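Local atomic coordinates of particle-associated lyase (Acinetobacter bacteriophage AP22, PDB entry 4Y9V), a protein that probably degrades the capsular polysaccharide of Acinetobacter baumannii as a trimeric phage tailspike lyase, and binds capsular saccharide. Residues I544-K549 with D596-A601. Residues are numbered along the deposited sequence; the frame is centred on the assembly and turned at random. Where two conformers were deposited one is given.
Sequences INLKYK and DQVRPA. With SO4 (sulfate ion), chain L.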
ATOM      1  N   ILE A 544      13.323 -39.895  -9.549  1.00  7.06           N
ATOM      2  CA  ILE A 544      12.601 -38.665  -9.846  1.00  7.21           C
ATOM      3  C   ILE A 544      13.535 -37.491  -9.661  1.00  7.32           C
ATOM      4  O   ILE A 544      14.107 -37.291  -8.577  1.00  8.59           O
ATOM      5  CB  ILE A 544      11.379 -38.557  -8.940  1.00  8.12           C
ATOM      6  CG1 ILE A 544      10.466 -39.774  -9.109  1.00  9.79           C
ATOM      7  CG2 ILE A 544      10.647 -37.263  -9.170  1.00 10.83           C
ATOM      8  CD1 ILE A 544       9.312 -39.754  -8.188  1.00 10.71           C
ATOM      9  N   ASN A 545      13.726 -36.705 -10.727  1.00  7.24           N
ATOM     10  CA  ASN A 545      14.510 -35.504 -10.699  1.00  7.37           C
ATOM     11  C   ASN A 545      13.621 -34.317 -10.365  1.00  7.69           C
ATOM     12  O   ASN A 545      12.649 -34.027 -11.051  1.00 10.76           O
ATOM     13  CB  ASN A 545      15.119 -35.270 -12.080  1.00  8.91           C
ATOM     14  CG  ASN A 545      16.158 -36.352 -12.347  1.00 11.28           C
ATOM     15  OD1 ASN A 545      17.191 -36.445 -11.648  1.00 14.10           O
ATOM     16  ND2 ASN A 545      15.881 -37.227 -13.281  1.00 16.34           N
ATOM     17  N   LEU A 546      13.924 -33.655  -9.261  1.00  6.53           N
ATOM     18  CA  LEU A 546      13.082 -32.600  -8.740  1.00  6.75           C
ATOM     19  C   LEU A 546      13.279 -31.301  -9.539  1.00  6.50           C
ATOM     20  O   LEU A 546      14.393 -30.886  -9.830  1.00  7.46           O
ATOM     21  CB  LEU A 546      13.444 -32.332  -7.279  1.00  7.32           C
ATOM     22  CG  LEU A 546      13.281 -33.544  -6.340  1.00  7.89           C
ATOM     23  CD1 LEU A 546      13.803 -33.165  -4.970  1.00 13.50           C
ATOM     24  CD2 LEU A 546      11.849 -34.061  -6.346  1.00 11.86           C
ATOM     25  N   LYS A 547      12.144 -30.621  -9.829  0.66  6.26           N
ATOM     26  CA  LYS A 547      12.251 -29.345 -10.526  0.66  6.33           C
ATOM     27  C   LYS A 547      13.014 -28.307  -9.740  0.66  5.75           C
ATOM     28  O   LYS A 547      13.861 -27.551 -10.297  0.66  7.40           O
ATOM     29  CB  LYS A 547      10.855 -28.844 -10.826  0.66  6.40           C
ATOM     30  CG  LYS A 547      10.892 -27.423 -11.410  0.66  6.91           C
ATOM     31  CD  LYS A 547       9.527 -27.011 -11.926  0.66  7.94           C
ATOM     32  CE  LYS A 547       9.478 -25.599 -12.436  0.66  6.74           C
ATOM     33  NZ  LYS A 547       8.115 -25.209 -12.828  0.66  6.82           N
ATOM     34  N   TYR A 548      12.688 -28.190  -8.460  1.00  5.60           N
ATOM     35  CA  TYR A 548      13.370 -27.264  -7.573  1.00  5.85           C
ATOM     36  C   TYR A 548      14.368 -28.069  -6.754  1.00  5.73           C
ATOM     37  O   TYR A 548      14.017 -29.073  -6.124  1.00  7.14           O
ATOM     38  CB  TYR A 548      12.388 -26.520  -6.655  1.00  5.74           C
ATOM     39  CG  TYR A 548      11.310 -25.759  -7.410  1.00  5.66           C
ATOM     40  CD1 TYR A 548      11.475 -24.442  -7.821  1.00  6.13           C
ATOM     41  CD2 TYR A 548      10.086 -26.365  -7.690  1.00  6.27           C
ATOM     42  CE1 TYR A 548      10.475 -23.769  -8.487  1.00  6.12           C
ATOM     43  CE2 TYR A 548       9.080 -25.690  -8.358  1.00  5.91           C
ATOM     44  CZ  TYR A 548       9.268 -24.387  -8.770  1.00  5.86           C
ATOM     45  OH  TYR A 548       8.291 -23.674  -9.438  1.00  6.73           O
ATOM     46  N   LYS A 549      15.643 -27.660  -6.759  0.61  5.66           N
ATOM     47  CA  LYS A 549      16.655 -28.417  -6.046  0.61  5.41           C
ATOM     48  C   LYS A 549      16.924 -27.775  -4.685  0.61  5.06           C
ATOM     49  O   LYS A 549      16.883 -26.580  -4.516  0.61  6.31           O
ATOM     50  CB  LYS A 549      17.925 -28.434  -6.897  0.61  6.05           C
ATOM     51  CG  LYS A 549      17.674 -29.052  -8.253  0.61  7.94           C
ATOM     52  CD  LYS A 549      18.869 -29.027  -9.165  0.61  7.81           C
ATOM     53  CE  LYS A 549      19.084 -27.568  -9.482  0.61  9.37           C
ATOM     54  NZ  LYS A 549      19.940 -27.435 -10.700  0.61 12.96           N
ATOM     55  N   ASP A 596      18.626 -33.231  -5.352  0.55  6.53           N
ATOM     56  CA  ASP A 596      17.847 -33.075  -6.555  0.55  7.13           C
ATOM     57  C   ASP A 596      17.039 -34.339  -6.890  0.55  6.81           C
ATOM     58  O   ASP A 596      16.493 -34.353  -8.021  0.55  7.06           O
ATOM     59  CB  ASP A 596      18.799 -32.662  -7.701  0.55  8.80           C
ATOM     60  CG  ASP A 596      19.812 -33.715  -8.101  0.55 10.24           C
ATOM     61  OD1 ASP A 596      20.197 -34.548  -7.259  0.55  9.65           O
ATOM     62  OD2 ASP A 596      20.259 -33.831  -9.279  0.55 16.03           O
ATOM     63  N   GLN A 597      16.894 -35.372  -6.039  1.00  6.56           N
ATOM     64  CA  GLN A 597      16.286 -36.644  -6.450  1.00  6.43           C
ATOM     65  C   GLN A 597      15.636 -37.327  -5.256  1.00  6.18           C
ATOM     66  O   GLN A 597      16.116 -37.277  -4.122  1.00  6.47           O
ATOM     67  CB  GLN A 597      17.334 -37.623  -7.005  1.00  6.86           C
ATOM     68  CG  GLN A 597      17.960 -37.124  -8.304  1.00  8.04           C
ATOM     69  CD  GLN A 597      18.925 -38.132  -8.858  1.00 10.81           C
ATOM     70  OE1 GLN A 597      19.632 -38.821  -8.132  1.00 13.33           O
ATOM     71  NE2 GLN A 597      18.935 -38.213 -10.196  1.00 13.92           N
ATOM     72  N   VAL A 598      14.529 -38.029  -5.581  1.00  5.91           N
ATOM     73  CA  VAL A 598      13.913 -38.998  -4.677  1.00  5.83           C
ATOM     74  C   VAL A 598      13.634 -40.272  -5.460  1.00  5.71           C
ATOM     75  O   VAL A 598      13.667 -40.253  -6.709  1.00  6.33           O
ATOM     76  CB  VAL A 598      12.641 -38.467  -4.001  1.00  6.67           C
ATOM     77  CG1 VAL A 598      12.951 -37.201  -3.181  1.00  7.78           C
ATOM     78  CG2 VAL A 598      11.527 -38.187  -4.988  1.00  7.60           C
ATOM     79  N   ARG A 599      13.313 -41.354  -4.787  1.00  5.85           N
ATOM     80  CA  ARG A 599      13.034 -42.612  -5.484  1.00  5.90           C
ATOM     81  C   ARG A 599      12.128 -43.483  -4.661  1.00  5.87           C
ATOM     82  O   ARG A 599      12.563 -44.430  -3.964  1.00  5.93           O
ATOM     83  CB  ARG A 599      14.326 -43.352  -5.882  1.00  6.27           C
ATOM     84  CG  ARG A 599      14.010 -44.467  -6.879  1.00  6.36           C
ATOM     85  CD  ARG A 599      15.281 -45.258  -7.262  1.00  7.73           C
ATOM     86  NE  ARG A 599      14.930 -46.186  -8.318  1.00  7.33           N
ATOM     87  CZ  ARG A 599      15.799 -47.026  -8.883  1.00  7.69           C
ATOM     88  NH1 ARG A 599      17.022 -47.128  -8.445  1.00  9.17           N
ATOM     89  NH2 ARG A 599      15.392 -47.762  -9.886  1.00  9.10           N
ATOM     90  N   PRO A 600      10.812 -43.235  -4.708  1.00  6.36           N
ATOM     91  CA  PRO A 600       9.872 -44.066  -3.957  1.00  6.71           C
ATOM     92  C   PRO A 600       9.938 -45.532  -4.415  1.00  6.17           C
ATOM     93  O   PRO A 600      10.163 -45.815  -5.580  1.00  6.95           O
ATOM     94  CB  PRO A 600       8.524 -43.452  -4.357  1.00  9.62           C
ATOM     95  CG  PRO A 600       8.807 -42.153  -4.905  1.00 11.17           C
ATOM     96  CD  PRO A 600      10.144 -42.164  -5.472  1.00  7.16           C
ATOM     97  N   ALA A 601       9.696 -46.412  -3.449  1.00  6.07           N
ATOM     98  CA  ALA A 601       9.689 -47.851  -3.727  1.00  5.94           C
ATOM     99  C   ALA A 601       8.813 -48.558  -2.717  1.00  5.98           C
ATOM    100  O   ALA A 601       8.488 -48.027  -1.661  1.00  6.39           O
ATOM    101  CB  ALA A 601      11.126 -48.392  -3.671  1.00  6.67           C
TER
HETATM  102  S   SO4 L 810      14.886 -51.239 -11.204  0.75 10.27           S
HETATM  103  O1  SO4 L 810      15.164 -52.613 -11.717  0.67 11.12           O
HETATM  104  O2  SO4 L 810      14.153 -51.328  -9.909  0.90 11.10           O
HETATM  105  O3  SO4 L 810      14.019 -50.524 -12.200  0.81 12.18           O
HETATM  106  O4  SO4 L 810      16.193 -50.494 -11.047  0.81 11.44           O
HETATM  107  O   HOH W   1      19.188 -34.933 -11.249  0.32 15.30           O
HETATM  108  O   HOH W   2      18.228 -33.807 -11.034  0.68 16.98           O
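Asn545 and Gln597 face each other as a non-hydrogen-bonded antiparallel pair, and here the side chains supply a bond across the strands. They run side by side in the same direction with amide planes 40° apart, and Gln597 NE2 donates to Asn545 OD1 at 2.9 Å, almost straight at 176°. The acceptor lies in the plane of the Gln597 amide, whereas the donor is tilted from the Asn545 carbonyl plane. Ile544 and Val598 form the neighbouring hydrogen-bonded pair, with Ile544 N 2.9 Å from Val598 O and Val598 N 3.1 Å from Ile544 O. Their side chains take the other face, where Val598 CG2 packs on Ile544 CB at 4.0 Å. With CG1 anti to the carbonyl carbon (chi1 -57°), Ile544 extends CD1 to Pro600 CD, 3.7 Å away, the two side chains crossing at about a right angle. Beyond the paired residues, Leu546 N still donates to Asp596 O at 2.9 Å. Within the Ig-like tailspike domain of this chain, strand 538-545 is an outer strand of a three-stranded antiparallel sheet whose central strand 597-604 also pairs with 586-594; the side chains of Ile544, Leu546 and Pro600 all touch Trp618 of strand 613-623.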